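Local coordinates for protein isomaltodextranase (Arthrobacter globiformis, PDB 5AWO) that hydrolyses alpha-1,6-glucosidic linkages in dextran-like polysaccharides, releasing successive isomaltose units from the non-reducing ends of the chains, at residues V123-W129 with Y197-L203; Y170-V174 with S204-D208. All blocks are in the same frame, centred on the assembly; numbering follows the deposited sequence.

Interaction 1. Residues V123-W129 with Y197-L203; sequences VYYNPLW and YLRIDFL
V123 and L198, then Y124 and R199, pair in parallel register as neighbouring strands of a glycoside hydrolase TIM barrel. The backbone ladder runs from V123 N to Y197 O (3.1 Å) and from R199 N to V123 O (2.8 Å); a weak, bent bond from Y125 N to R199 O (3.0 Å) closes it where the first strand ends. Two side-chain hydrogen bonds continue the pairing past the strands. The hydroxyl of Y124 donates to OD2 of D201, the probable nucleophile, at 2.6 Å; the oxygen is met on its anti side, 25° out of the carboxylate plane, with ring and carboxylate nearly perpendicular. CG of Y124 is anti to the backbone N (chi1 173°), which sends the ring across toward D201, just past the end of strand 197-200. N126 is gripped at both ends of its amide: ND2 gives a nearly straight bond to D201 O (2.8 Å), tying that backbone too, while OD1 accepts from L128 N (2.9 Å) in an Asx turn. Packing fills in: the I200 methyl CG2 lies against the N126 amide and P127 CD, and F202 CD2 meets the edge of the W129 ring at CZ2 (3.9 Å). Around this core, strand 242-245 pairs with the other side of 197-200, and helices 179-192 and 223-237 pack against P127 and L128.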
loop_
_atom_site.group_PDB
_atom_site.type_symbol
_atom_site.label_atom_id
_atom_site.label_comp_id
_atom_site.label_asym_id
_atom_site.label_seq_id
_atom_site.Cartn_x
_atom_site.Cartn_y
_atom_site.Cartn_z
ATOM N N VAL A 123 -10.322 -2.338 13.166
ATOM C CA VAL A 123 -10.852 -1.161 13.820
ATOM C C VAL A 123 -10.505 0.132 13.086
ATOM O O VAL A 123 -9.350 0.374 12.770
ATOM C CB VAL A 123 -10.377 -1.054 15.283
ATOM C CG1 VAL A 123 -10.798 0.280 15.901
ATOM C CG2 VAL A 123 -10.973 -2.188 16.097
ATOM N N TYR A 124 -11.538 0.935 12.875
ATOM C CA TYR A 124 -11.381 2.335 12.444
ATOM C C TYR A 124 -11.327 3.221 13.685
ATOM O O TYR A 124 -12.288 3.309 14.443
ATOM C CB TYR A 124 -12.556 2.704 11.565
ATOM C CG TYR A 124 -12.685 4.149 11.129
ATOM C CD1 TYR A 124 -13.154 5.141 11.986
ATOM C CD2 TYR A 124 -12.422 4.521 9.811
ATOM C CE1 TYR A 124 -13.302 6.456 11.578
ATOM C CE2 TYR A 124 -12.615 5.829 9.404
ATOM C CZ TYR A 124 -13.052 6.782 10.282
ATOM O OH TYR A 124 -13.227 8.104 9.881
ATOM N N TYR A 125 -10.173 3.798 13.948
ATOM C CA TYR A 125 -10.081 4.866 14.943
ATOM C C TYR A 125 -8.797 5.639 14.757
ATOM O O TYR A 125 -7.813 5.125 14.270
ATOM C CB TYR A 125 -10.178 4.337 16.401
ATOM C CG TYR A 125 -10.871 5.339 17.297
ATOM C CD1 TYR A 125 -12.252 5.511 17.240
ATOM C CD2 TYR A 125 -10.151 6.108 18.227
ATOM C CE1 TYR A 125 -12.902 6.454 18.014
ATOM C CE2 TYR A 125 -10.791 7.063 18.992
ATOM C CZ TYR A 125 -12.165 7.220 18.906
ATOM O OH TYR A 125 -12.780 8.171 19.691
ATOM N N ASN A 126 -8.836 6.896 15.192
ATOM C CA ASN A 126 -7.665 7.756 15.167
ATOM C C ASN A 126 -7.265 7.981 16.620
ATOM O O ASN A 126 -8.032 8.560 17.375
ATOM C CB ASN A 126 -7.977 9.077 14.453
ATOM C CG ASN A 126 -6.751 9.942 14.273
ATOM O OD1 ASN A 126 -5.864 9.952 15.151
ATOM N ND2 ASN A 126 -6.655 10.667 13.150
ATOM N N PRO A 127 -6.063 7.518 17.010
ATOM C CA PRO A 127 -5.697 7.593 18.437
ATOM C C PRO A 127 -5.315 8.984 18.908
ATOM O O PRO A 127 -4.951 9.138 20.094
ATOM C CB PRO A 127 -4.545 6.631 18.537
ATOM C CG PRO A 127 -3.882 6.730 17.193
ATOM C CD PRO A 127 -5.006 6.894 16.213
ATOM N N LEU A 128 -5.416 9.993 18.039
ATOM C CA LEU A 128 -5.344 11.378 18.468
ATOM C C LEU A 128 -6.705 11.991 18.770
ATOM O O LEU A 128 -6.796 13.186 19.099
ATOM C CB LEU A 128 -4.544 12.249 17.487
ATOM C CG LEU A 128 -3.076 12.286 17.977
ATOM C CD1 LEU A 128 -2.352 11.001 17.672
ATOM C CD2 LEU A 128 -2.335 13.441 17.347
ATOM N N TRP A 129 -7.769 11.207 18.654
ATOM C CA TRP A 129 -9.075 11.630 19.103
ATOM C C TRP A 129 -9.162 11.395 20.600
ATOM O O TRP A 129 -8.764 10.313 21.087
ATOM C CB TRP A 129 -10.232 10.902 18.398
ATOM C CG TRP A 129 -10.522 11.393 17.006
ATOM C CD1 TRP A 129 -10.385 12.652 16.539
ATOM C CD2 TRP A 129 -11.011 10.609 15.923
ATOM N NE1 TRP A 129 -10.759 12.706 15.197
ATOM C CE2 TRP A 129 -11.134 11.458 14.804
ATOM C CE3 TRP A 129 -11.369 9.267 15.790
ATOM C CZ2 TRP A 129 -11.604 11.007 13.569
ATOM C CZ3 TRP A 129 -11.799 8.807 14.555
ATOM C CH2 TRP A 129 -11.913 9.680 13.455
ATOM N N TYR A 197 -5.415 -4.737 12.029
ATOM C CA TYR A 197 -5.603 -3.678 11.054
ATOM C C TYR A 197 -6.257 -2.486 11.753
ATOM O O TYR A 197 -7.402 -2.572 12.213
ATOM C CB TYR A 197 -6.519 -4.193 9.959
ATOM C CG TYR A 197 -6.698 -3.286 8.752
ATOM C CD1 TYR A 197 -5.671 -3.087 7.858
ATOM C CD2 TYR A 197 -7.911 -2.668 8.522
ATOM C CE1 TYR A 197 -5.841 -2.298 6.729
ATOM C CE2 TYR A 197 -8.092 -1.874 7.392
ATOM C CZ TYR A 197 -7.059 -1.704 6.512
ATOM O OH TYR A 197 -7.230 -0.926 5.375
ATOM N N LEU A 198 -5.523 -1.370 11.812
ATOM C CA LEU A 198 -6.028 -0.125 12.401
ATOM C C LEU A 198 -6.109 0.950 11.313
ATOM O O LEU A 198 -5.105 1.279 10.680
ATOM C CB LEU A 198 -5.134 0.310 13.558
ATOM C CG LEU A 198 -5.578 1.584 14.269
ATOM C CD1 LEU A 198 -6.902 1.374 14.960
ATOM C CD2 LEU A 198 -4.509 2.077 15.251
ATOM N N ARG A 199 -7.313 1.469 11.116
ATOM C CA ARG A 199 -7.617 2.410 10.022
ATOM C C ARG A 199 -7.816 3.806 10.590
ATOM O O ARG A 199 -8.782 4.058 11.292
ATOM C CB ARG A 199 -8.844 1.928 9.241
ATOM C CG ARG A 199 -9.103 2.699 7.950
ATOM C CD ARG A 199 -10.016 1.916 7.022
ATOM N NE ARG A 199 -10.283 2.561 5.733
ATOM C CZ ARG A 199 -9.519 2.457 4.679
ATOM N NH1 ARG A 199 -8.354 1.814 4.716
ATOM N NH2 ARG A 199 -9.918 3.051 3.556
ATOM N N ILE A 200 -6.858 4.682 10.259
ATOM C CA ILE A 200 -6.704 5.971 10.938
ATOM C C ILE A 200 -7.040 7.080 9.934
ATOM O O ILE A 200 -6.253 7.358 9.032
ATOM C CB ILE A 200 -5.267 6.144 11.419
ATOM C CG1 ILE A 200 -4.872 4.971 12.334
ATOM C CG2 ILE A 200 -5.118 7.491 12.094
ATOM C CD1 ILE A 200 -3.438 5.052 12.825
ATOM N N ASP A 201 -8.188 7.741 10.142
ATOM C CA ASP A 201 -8.736 8.690 9.173
ATOM C C ASP A 201 -8.619 10.130 9.667
ATOM O O ASP A 201 -8.237 10.377 10.812
ATOM C CB ASP A 201 -10.220 8.309 8.976
ATOM C CG ASP A 201 -10.903 8.901 7.726
ATOM O OD1 ASP A 201 -10.268 9.621 6.930
ATOM O OD2 ASP A 201 -12.129 8.609 7.601
ATOM N N PHE A 202 -8.919 11.083 8.772
ATOM C CA PHE A 202 -8.935 12.517 9.089
ATOM C C PHE A 202 -7.566 13.056 9.488
ATOM O O PHE A 202 -7.443 14.089 10.156
ATOM C CB PHE A 202 -10.030 12.827 10.124
ATOM C CG PHE A 202 -11.420 12.669 9.552
ATOM C CD1 PHE A 202 -11.959 13.659 8.750
ATOM C CD2 PHE A 202 -12.147 11.530 9.763
ATOM C CE1 PHE A 202 -13.207 13.522 8.191
ATOM C CE2 PHE A 202 -13.408 11.371 9.201
ATOM C CZ PHE A 202 -13.937 12.375 8.407
ATOM N N LEU A 203 -6.544 12.416 8.936
ATOM C CA LEU A 203 -5.173 12.837 9.196
ATOM C C LEU A 203 -4.909 14.284 8.783
ATOM O O LEU A 203 -4.307 15.063 9.527
ATOM C CB LEU A 203 -4.213 11.888 8.481
ATOM C CG LEU A 203 -4.125 10.513 9.120
ATOM C CD1 LEU A 203 -3.425 9.549 8.175
ATOM C CD2 LEU A 203 -3.416 10.587 10.465
#

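Interaction 2. Residues Y170-V174 with S204-D208; sequences YWLDV and SWYED
This is a buried aromatic contact between a strand and a helix beyond the C-terminal ends of the TIM-barrel strands: strand 169-172, part of a small two-stranded antiparallel sheet, packs on helix 203-208, which follows barrel strand 197-200. Y206 does most of the touching. Its CB stands over the six-membered ring of W171, 3.6 Å from the centroid and 7° off the normal, a CH-pi contact, and its phenol ring turns an edge to the same indole in a T-shaped pair, planes at 70°. With CG anti to the backbone N (chi1 172°), the Y206 ring reaches past W171 toward L172 and V174. H221 stacks with Y206, extending the aromatic packing beyond the two segments. With an alanine in place of W171 the indole face is gone, which would probably open a gap under CB and the ring edge of Y206. The methyls of V174 pack beside the phenol oxygen of Y206, and one water joins the segments: it donates to L172 O (2.7 Å), accepts from V174 N (2.9 Å) and lies 2.6 Å from Y206 OH.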
loop_
_atom_site.group_PDB
_atom_site.type_symbol
_atom_site.label_atom_id
_atom_site.label_comp_id
_atom_site.label_asym_id
_atom_site.label_seq_id
_atom_site.Cartn_x
_atom_site.Cartn_y
_atom_site.Cartn_z
ATOM N N TYR A 170 -12.197 15.789 20.775
ATOM C CA TYR A 170 -11.082 16.695 20.714
ATOM C C TYR A 170 -9.973 16.133 19.860
ATOM O O TYR A 170 -9.811 14.906 19.788
ATOM C CB TYR A 170 -10.483 16.930 22.111
ATOM C CG TYR A 170 -11.315 17.760 23.041
ATOM C CD1 TYR A 170 -12.259 17.179 23.880
ATOM C CD2 TYR A 170 -11.150 19.140 23.099
ATOM C CE1 TYR A 170 -13.033 17.960 24.737
ATOM C CE2 TYR A 170 -11.919 19.918 23.956
ATOM C CZ TYR A 170 -12.848 19.315 24.771
ATOM O OH TYR A 170 -13.617 20.087 25.630
ATOM N N TRP A 171 -9.162 16.995 19.266
ATOM C CA TRP A 171 -7.857 16.581 18.819
ATOM C C TRP A 171 -6.885 16.689 19.997
ATOM O O TRP A 171 -6.851 17.695 20.704
ATOM C CB TRP A 171 -7.338 17.457 17.684
ATOM C CG TRP A 171 -7.915 17.175 16.324
ATOM C CD1 TRP A 171 -8.524 18.079 15.494
ATOM C CD2 TRP A 171 -7.855 15.941 15.593
ATOM N NE1 TRP A 171 -8.879 17.481 14.329
ATOM C CE2 TRP A 171 -8.477 16.171 14.349
ATOM C CE3 TRP A 171 -7.343 14.673 15.863
ATOM C CZ2 TRP A 171 -8.598 15.172 13.368
ATOM C CZ3 TRP A 171 -7.460 13.678 14.891
ATOM C CH2 TRP A 171 -8.097 13.928 13.661
ATOM N N LEU A 172 -6.110 15.639 20.201
ATOM C CA LEU A 172 -5.062 15.605 21.215
ATOM C C LEU A 172 -4.042 16.682 21.002
ATOM O O LEU A 172 -3.664 16.949 19.886
ATOM C CB LEU A 172 -4.376 14.234 21.147
ATOM C CG LEU A 172 -3.103 14.058 21.988
ATOM C CD1 LEU A 172 -3.500 14.059 23.437
ATOM C CD2 LEU A 172 -2.390 12.775 21.602
ATOM N N ASP A 173 -3.589 17.305 22.095
ATOM C CA ASP A 173 -2.437 18.192 22.060
ATOM C C ASP A 173 -1.181 17.398 22.387
ATOM O O ASP A 173 -0.910 17.071 23.550
ATOM C CB ASP A 173 -2.603 19.342 23.042
ATOM C CG ASP A 173 -1.435 20.307 22.999
ATOM O OD1 ASP A 173 -0.453 20.107 22.258
ATOM O OD2 ASP A 173 -1.525 21.297 23.752
ATOM N N VAL A 174 -0.414 17.065 21.355
ATOM C CA VAL A 174 0.781 16.229 21.516
ATOM C C VAL A 174 1.907 16.886 22.318
ATOM O O VAL A 174 2.885 16.208 22.672
ATOM C CB VAL A 174 1.328 15.675 20.169
ATOM C CG1 VAL A 174 0.259 14.878 19.447
ATOM C CG2 VAL A 174 1.877 16.785 19.285
ATOM N N SER A 204 -5.356 14.641 7.592
ATOM C CA SER A 204 -5.126 15.963 7.036
ATOM C C SER A 204 -5.845 17.024 7.848
ATOM O O SER A 204 -5.346 18.142 8.026
ATOM C CB SER A 204 -5.560 15.999 5.566
ATOM O OG SER A 204 -6.908 15.558 5.367
ATOM N N TRP A 205 -7.011 16.671 8.379
ATOM C CA TRP A 205 -7.742 17.612 9.235
ATOM C C TRP A 205 -6.996 17.897 10.545
ATOM O O TRP A 205 -6.923 19.061 10.960
ATOM C CB TRP A 205 -9.151 17.125 9.510
ATOM C CG TRP A 205 -10.068 17.090 8.317
ATOM C CD1 TRP A 205 -9.722 17.026 7.000
ATOM C CD2 TRP A 205 -11.507 17.128 8.354
ATOM N NE1 TRP A 205 -10.857 17.016 6.221
ATOM C CE2 TRP A 205 -11.963 17.072 7.020
ATOM C CE3 TRP A 205 -12.452 17.212 9.382
ATOM C CZ2 TRP A 205 -13.324 17.093 6.690
ATOM C CZ3 TRP A 205 -13.807 17.240 9.056
ATOM C CH2 TRP A 205 -14.229 17.182 7.719
ATOM N N TYR A 206 -6.424 16.873 11.162
ATOM C CA TYR A 206 -5.461 17.110 12.275
ATOM C C TYR A 206 -4.288 18.002 11.838
ATOM O O TYR A 206 -3.966 18.995 12.496
ATOM C CB TYR A 206 -4.929 15.780 12.824
ATOM C CG TYR A 206 -3.818 15.997 13.821
ATOM C CD1 TYR A 206 -4.114 16.316 15.143
ATOM C CD2 TYR A 206 -2.489 15.909 13.451
ATOM C CE1 TYR A 206 -3.103 16.552 16.051
ATOM C CE2 TYR A 206 -1.478 16.150 14.357
ATOM C CZ TYR A 206 -1.798 16.476 15.659
ATOM O OH TYR A 206 -0.735 16.705 16.530
ATOM N N GLU A 207 -3.642 17.651 10.743
ATOM C CA GLU A 207 -2.374 18.297 10.356
ATOM C C GLU A 207 -2.504 19.797 10.106
ATOM O O GLU A 207 -1.754 20.601 10.717
ATOM C CB GLU A 207 -1.763 17.605 9.135
ATOM C CG GLU A 207 -0.417 18.204 8.724
ATOM C CD GLU A 207 0.340 17.446 7.665
ATOM O OE1 GLU A 207 -0.250 16.608 6.938
ATOM O OE2 GLU A 207 1.568 17.718 7.543
ATOM N N ASP A 208 -3.408 20.187 9.214
ATOM C CA ASP A 208 -3.544 21.629 8.945
ATOM C C ASP A 208 -4.968 22.182 9.028
ATOM O O ASP A 208 -5.186 23.348 8.745
ATOM C CB ASP A 208 -2.820 22.022 7.646
ATOM C CG ASP A 208 -3.532 21.565 6.428
ATOM O OD1 ASP A 208 -4.581 20.916 6.582
ATOM O OD2 ASP A 208 -3.013 21.863 5.330
HETATM O O HOH W 1 -1.434 17.947 18.757
#

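Interactions 1 and 2, 12 Å apart between centres, touch directly. Strand 197-200 runs on into helix 203-208, whereas the other two segments meet through a probable hydrogen bond from L172 N to L128 O (2.8 Å). The stacked indoles of W129 and W171 come within 3.3 Å (NE1 to CH2), and L128 CD2 packs 3.5 Å from Y206 CE1. Interaction 1 holds D201, the probable nucleophile, and its Y197 side chain is about 7 Å from that of D262, the probable proton donor. In interaction 2 the W205 side chain is about 7 Å from that of D201. An acetate, probably from the crystallisation liquor, sits about 4 Å from the F202 side chain.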